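Dimethyl-sulfide monooxygenase (Hyphomicrobium sulfonivorans, PDB 6AK1) catalyses the FMN-dependent, NADH- and oxygen-consuming oxidation of dimethyl sulfide to methanethiol and formaldehyde. Local coordinates at residues Glu242-Leu247 / Asp273-Phe278; Thr249-Ala254 / Val386-Val391. All blocks are in the same frame, centred on the assembly; numbering follows the deposited sequence.

Contact 1: residues Glu242-Leu247 / Asp273-Phe278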
loop_
_atom_site.group_PDB
_atom_site.type_symbol
_atom_site.label_atom_id
_atom_site.label_comp_id
_atom_site.label_asym_id
_atom_site.label_seq_id
_atom_site.Cartn_x
_atom_site.Cartn_y
_atom_site.Cartn_z
ATOM N N GLU A 242 7.674 1.566 -7.444
ATOM C CA GLU A 242 8.928 1.446 -6.717
ATOM C C GLU A 242 8.843 0.434 -5.583
ATOM O O GLU A 242 9.854 -0.180 -5.241
ATOM C CB GLU A 242 9.365 2.809 -6.181
ATOM C CG GLU A 242 9.469 3.866 -7.282
ATOM C CD GLU A 242 9.764 5.264 -6.747
ATOM O OE1 GLU A 242 10.957 5.639 -6.663
ATOM O OE2 GLU A 242 8.791 5.982 -6.406
ATOM N N GLY A 243 7.660 0.249 -5.000
ATOM C CA GLY A 243 7.377 -0.864 -4.113
ATOM C C GLY A 243 6.176 -1.606 -4.670
ATOM O O GLY A 243 5.187 -0.969 -5.060
ATOM N N MET A 244 6.246 -2.933 -4.764
ATOM C CA MET A 244 5.135 -3.713 -5.288
ATOM C C MET A 244 4.644 -4.668 -4.214
ATOM O O MET A 244 5.440 -5.403 -3.618
ATOM C CB MET A 244 5.526 -4.475 -6.553
ATOM C CG MET A 244 4.312 -4.825 -7.404
ATOM S SD MET A 244 4.742 -5.651 -8.944
ATOM C CE MET A 244 5.632 -4.328 -9.771
ATOM N N PHE A 245 3.335 -4.645 -3.971
ATOM C CA PHE A 245 2.703 -5.377 -2.879
ATOM C C PHE A 245 2.019 -6.599 -3.494
ATOM O O PHE A 245 1.074 -6.460 -4.277
ATOM C CB PHE A 245 1.728 -4.452 -2.146
ATOM C CG PHE A 245 0.999 -5.085 -0.997
ATOM C CD1 PHE A 245 1.503 -6.210 -0.337
ATOM C CD2 PHE A 245 -0.208 -4.554 -0.567
ATOM C CE1 PHE A 245 0.815 -6.785 0.739
ATOM C CE2 PHE A 245 -0.899 -5.121 0.505
ATOM C CZ PHE A 245 -0.385 -6.242 1.159
ATOM N N ILE A 246 2.516 -7.798 -3.165
ATOM C CA ILE A 246 2.054 -9.018 -3.807
ATOM C C ILE A 246 1.373 -9.928 -2.795
ATOM O O ILE A 246 1.595 -9.856 -1.584
ATOM C CB ILE A 246 3.188 -9.781 -4.518
ATOM C CG1 ILE A 246 4.242 -10.253 -3.509
ATOM C CG2 ILE A 246 3.803 -8.938 -5.619
ATOM C CD1 ILE A 246 5.187 -11.285 -4.086
ATOM N N LEU A 247 0.538 -10.810 -3.326
ATOM C CA LEU A 247 -0.131 -11.848 -2.556
ATOM C C LEU A 247 0.393 -13.190 -3.056
ATOM O O LEU A 247 0.120 -13.576 -4.195
ATOM C CB LEU A 247 -1.644 -11.738 -2.720
ATOM C CG LEU A 247 -2.481 -12.760 -1.971
ATOM C CD1 LEU A 247 -2.132 -12.706 -0.497
ATOM C CD2 LEU A 247 -3.968 -12.480 -2.198
ATOM N N ASP A 273 16.426 -4.654 -9.595
ATOM C CA ASP A 273 16.322 -4.185 -8.222
ATOM C C ASP A 273 15.659 -2.811 -8.107
ATOM O O ASP A 273 15.713 -2.195 -7.042
ATOM C CB ASP A 273 17.708 -4.170 -7.563
ATOM C CG ASP A 273 18.669 -3.185 -8.214
ATOM O OD1 ASP A 273 18.422 -2.771 -9.366
ATOM O OD2 ASP A 273 19.684 -2.825 -7.571
ATOM N N SER A 274 15.034 -2.321 -9.177
ATOM C CA SER A 274 14.343 -1.037 -9.143
ATOM C C SER A 274 13.020 -1.108 -8.395
ATOM O O SER A 274 12.520 -0.073 -7.938
ATOM C CB SER A 274 14.082 -0.539 -10.568
ATOM O OG SER A 274 15.295 -0.185 -11.217
ATOM N N ILE A 275 12.448 -2.300 -8.270
ATOM C CA ILE A 275 11.178 -2.513 -7.592
ATOM C C ILE A 275 11.459 -3.327 -6.345
ATOM O O ILE A 275 12.102 -4.381 -6.421
ATOM C CB ILE A 275 10.171 -3.246 -8.496
ATOM C CG1 ILE A 275 10.070 -2.555 -9.859
ATOM C CG2 ILE A 275 8.808 -3.362 -7.815
ATOM C CD1 ILE A 275 9.096 -3.245 -10.826
ATOM N N LYS A 276 10.989 -2.847 -5.203
ATOM C CA LYS A 276 11.067 -3.603 -3.966
ATOM C C LYS A 276 9.744 -4.329 -3.791
ATOM O O LYS A 276 8.682 -3.717 -3.929
ATOM C CB LYS A 276 11.361 -2.685 -2.784
ATOM C CG LYS A 276 12.516 -1.743 -3.036
ATOM C CD LYS A 276 13.788 -2.516 -3.335
ATOM C CE LYS A 276 14.849 -1.592 -3.925
ATOM N NZ LYS A 276 16.150 -2.288 -4.148
ATOM N N ILE A 277 9.805 -5.634 -3.532
ATOM C CA ILE A 277 8.625 -6.491 -3.559
ATOM C C ILE A 277 8.264 -6.877 -2.125
ATOM O O ILE A 277 9.078 -7.454 -1.396
ATOM C CB ILE A 277 8.853 -7.730 -4.440
ATOM C CG1 ILE A 277 9.200 -7.297 -5.873
ATOM C CG2 ILE A 277 7.630 -8.616 -4.427
ATOM C CD1 ILE A 277 9.476 -8.440 -6.835
ATOM N N PHE A 278 7.043 -6.556 -1.723
ATOM C CA PHE A 278 6.565 -6.813 -0.377
ATOM C C PHE A 278 5.401 -7.781 -0.471
ATOM O O PHE A 278 4.499 -7.589 -1.294
ATOM C CB PHE A 278 6.115 -5.519 0.315
ATOM C CG PHE A 278 7.119 -4.414 0.242
ATOM C CD1 PHE A 278 8.453 -4.660 0.519
ATOM C CD2 PHE A 278 6.732 -3.125 -0.119
ATOM C CE1 PHE A 278 9.399 -3.630 0.448
ATOM C CE2 PHE A 278 7.663 -2.088 -0.184
ATOM C CZ PHE A 278 9.003 -2.343 0.094
#
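Met244 and Ile246 bond through their backbones to Lys276 and Phe278, pairing neighbouring parallel strands of the TIM barrel within a beta-alpha-beta unit whose crossover is helix 251-267. On each strand every second residue makes the bonds: Glu242 O receives Lys276 N, Met244 N reaches Lys276 O at 2.7 Å, Met244 O takes Phe278 N, and Ile246 N closes on Phe278 O at 2.7 Å. Parallel pairing brings alpha carbons against the same oxygens, as where Gly243 CA lies 3.1 Å from Lys276 O.

Apolar contacts line the side facing the helix, where branched aliphatic chains and the flexible thioether of methionine suit the buried setting. Met244 CB lies 3.7 Å from Ile275 CG2, and its chain, bent at the last torsion, brings CE to the same isoleucine. Ile246 carries CG1 between its backbone N and carbonyl carbon (chi1 63°), which sets CD1 3.6 Å from Ile277 CG2; both isoleucines touch Ile261 of the helix. With alanine in place of Ile246, Ile277 CG2 would probably lose the methyl and methylene lying against it, leaving a gap toward the helix.

Aromatic contacts occupy the other face. Gly243 suits its place because a beta carbon would crowd the Phe278 ring, whose CE2 is 4.1 Å from Gly243 CA. Phe245, edge-to-face with Phe10, turns its own ring edge to Phe278 O, with CD1 3.4 Å away in the ring plane.

Contact 2: residues Thr249-Ala254 / Val386-Val391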
loop_
_atom_site.group_PDB
_atom_site.type_symbol
_atom_site.label_atom_id
_atom_site.label_comp_id
_atom_site.label_asym_id
_atom_site.label_seq_id
_atom_site.Cartn_x
_atom_site.Cartn_y
_atom_site.Cartn_z
ATOM N N THR A 249 1.147 -17.427 -1.794
ATOM C CA THR A 249 0.738 -18.407 -0.800
ATOM C C THR A 249 1.777 -19.482 -0.546
ATOM O O THR A 249 1.578 -20.307 0.347
ATOM C CB THR A 249 -0.600 -19.058 -1.198
ATOM O OG1 THR A 249 -0.513 -19.626 -2.512
ATOM C CG2 THR A 249 -1.715 -18.025 -1.180
ATOM N N SER A 250 2.873 -19.505 -1.298
ATOM C CA SER A 250 3.931 -20.460 -1.000
ATOM C C SER A 250 5.254 -19.896 -1.497
ATOM O O SER A 250 5.291 -19.052 -2.396
ATOM C CB SER A 250 3.657 -21.833 -1.632
ATOM O OG SER A 250 3.848 -21.793 -3.037
ATOM N N VAL A 251 6.343 -20.382 -0.890
ATOM C CA VAL A 251 7.682 -19.980 -1.319
ATOM C C VAL A 251 7.896 -20.343 -2.779
ATOM O O VAL A 251 8.485 -19.571 -3.552
ATOM C CB VAL A 251 8.752 -20.625 -0.413
ATOM C CG1 VAL A 251 10.156 -20.340 -0.951
ATOM C CG2 VAL A 251 8.614 -20.120 1.020
ATOM N N GLU A 252 7.411 -21.525 -3.179
ATOM C CA GLU A 252 7.566 -21.984 -4.557
ATOM C C GLU A 252 6.898 -21.022 -5.530
ATOM O O GLU A 252 7.524 -20.557 -6.490
ATOM C CB GLU A 252 6.992 -23.397 -4.708
ATOM C CG GLU A 252 7.873 -24.505 -4.123
ATOM C CD GLU A 252 7.845 -24.566 -2.599
ATOM O OE1 GLU A 252 6.843 -24.110 -1.990
ATOM O OE2 GLU A 252 8.834 -25.068 -2.008
ATOM N N GLN A 253 5.624 -20.702 -5.290
ATOM C CA GLN A 253 4.935 -19.730 -6.135
ATOM C C GLN A 253 5.617 -18.362 -6.107
ATOM O O GLN A 253 5.604 -17.643 -7.114
ATOM C CB GLN A 253 3.479 -19.602 -5.691
ATOM C CG GLN A 253 2.675 -18.614 -6.505
ATOM C CD GLN A 253 1.360 -18.257 -5.838
ATOM O OE1 GLN A 253 1.336 -17.695 -4.746
ATOM N NE2 GLN A 253 0.260 -18.600 -6.488
ATOM N N ALA A 254 6.225 -17.991 -4.976
ATOM C CA ALA A 254 6.869 -16.682 -4.899
ATOM C C ALA A 254 8.088 -16.603 -5.802
ATOM O O ALA A 254 8.365 -15.537 -6.366
ATOM C CB ALA A 254 7.262 -16.357 -3.455
ATOM N N VAL A 386 12.422 -14.410 1.707
ATOM C CA VAL A 386 13.229 -13.351 1.116
ATOM C C VAL A 386 14.274 -13.934 0.178
ATOM O O VAL A 386 14.354 -13.553 -0.993
ATOM C CB VAL A 386 13.871 -12.480 2.213
ATOM C CG1 VAL A 386 14.912 -11.557 1.603
ATOM C CG2 VAL A 386 12.803 -11.651 2.929
ATOM N N ASP A 387 15.065 -14.888 0.667
ATOM C CA ASP A 387 16.184 -15.404 -0.113
ATOM C C ASP A 387 15.720 -16.429 -1.142
ATOM O O ASP A 387 16.063 -16.332 -2.322
ATOM C CB ASP A 387 17.235 -15.993 0.831
ATOM C CG ASP A 387 17.779 -14.953 1.809
ATOM O OD1 ASP A 387 17.939 -13.785 1.390
ATOM O OD2 ASP A 387 18.031 -15.289 2.989
ATOM N N GLU A 388 14.918 -17.399 -0.722
ATOM C CA GLU A 388 14.427 -18.402 -1.659
ATOM C C GLU A 388 13.284 -17.858 -2.515
ATOM O O GLU A 388 13.263 -18.064 -3.731
ATOM C CB GLU A 388 13.992 -19.653 -0.891
ATOM C CG GLU A 388 13.674 -20.854 -1.745
ATOM C CD GLU A 388 13.419 -22.107 -0.909
ATOM O OE1 GLU A 388 12.580 -22.926 -1.335
ATOM O OE2 GLU A 388 14.054 -22.263 0.169
ATOM N N GLY A 389 12.325 -17.156 -1.902
ATOM C CA GLY A 389 11.186 -16.642 -2.650
ATOM C C GLY A 389 11.490 -15.402 -3.470
ATOM O O GLY A 389 10.766 -15.113 -4.429
ATOM N N GLY A 390 12.533 -14.657 -3.105
ATOM C CA GLY A 390 12.949 -13.498 -3.863
ATOM C C GLY A 390 12.258 -12.189 -3.532
ATOM O O GLY A 390 12.507 -11.199 -4.227
ATOM N N VAL A 391 11.416 -12.136 -2.492
ATOM C CA VAL A 391 10.804 -10.863 -2.098
ATOM C C VAL A 391 11.812 -10.017 -1.328
ATOM O O VAL A 391 12.812 -10.512 -0.799
ATOM C CB VAL A 391 9.521 -11.068 -1.269
ATOM C CG1 VAL A 391 8.498 -11.870 -2.034
ATOM C CG2 VAL A 391 9.840 -11.698 0.104
#
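Val251 and Ala254, in the first turn of helix 251-267, pack on Glu388 and Gly389 at the C-terminal end of helix 375-388. The first segment begins with Thr249, whose backbone N donates to Gln253 OE1 at 3.0 Å and so ties the approach to the helix to its first turn. Ser250 is the N-cap: its short hydroxyl side chain accepts the backbone N-H of Gln253, a first-turn amide with no preceding helical carbonyl to bond, N to OG 3.1 Å, in a nearly straight bond (170°).

Val251 carries much of the contact. Its CG1, set opposite the backbone N (chi1 173°), reaches across the extended Glu388 chain at about a right angle and comes 3.6 Å from Glu388 CG. A compact branched residue fits here, lying along the glutamate from CG to OE1, while OE2 forms a salt bridge with Arg384 NE. Glu252 brings a second negative group near, its OE2 4.4 Å from Glu388 OE1; Arg384, which also makes a long, weak ion pair with Glu252, would probably ease the repulsion.

Ala254 points its methyl at Gly389, CB to CA 4.0 Å. Small residues suit the spot, since a beta carbon on Gly389 would press on that of Ala254. The carbonyl oxygens of the pair lie only 3.1 Å apart, two acceptors both within hydrogen-bonding reach of Thr258 OG1, whose single proton they must share. Gly390 then leaves helical geometry with positive phi (86°), where a side chain would jam against the preceding carbonyl.

Helix 251-267 further grips this turn through Arg255 on Glu388 O and Arg262 on Gly390 O, while Val391 lies against Ile277 and Met279 of strand 276-284, leading into strand 393-397.

Contact 1 lies in the barrel wall, its centre about 10 Å from the centre of the chain, and contact 2 in the outer layer of helices, its centre about 20 Å from that point. Helix 251-267 unites them: it connects the two strands of contact 1, and its first turn makes one side of contact 2. Backbone hydrogen bonds between strands dominate the first, with apolar and aromatic side chains on its two faces. No hydrogen bond joins the two segments of the second, which depends on the close fit of small residues, with two like-charged glutamates at its more exposed margin, both near Arg384. The contacts meet directly where Ile246 CD1 lies 3.9 Å from Val391 CG1.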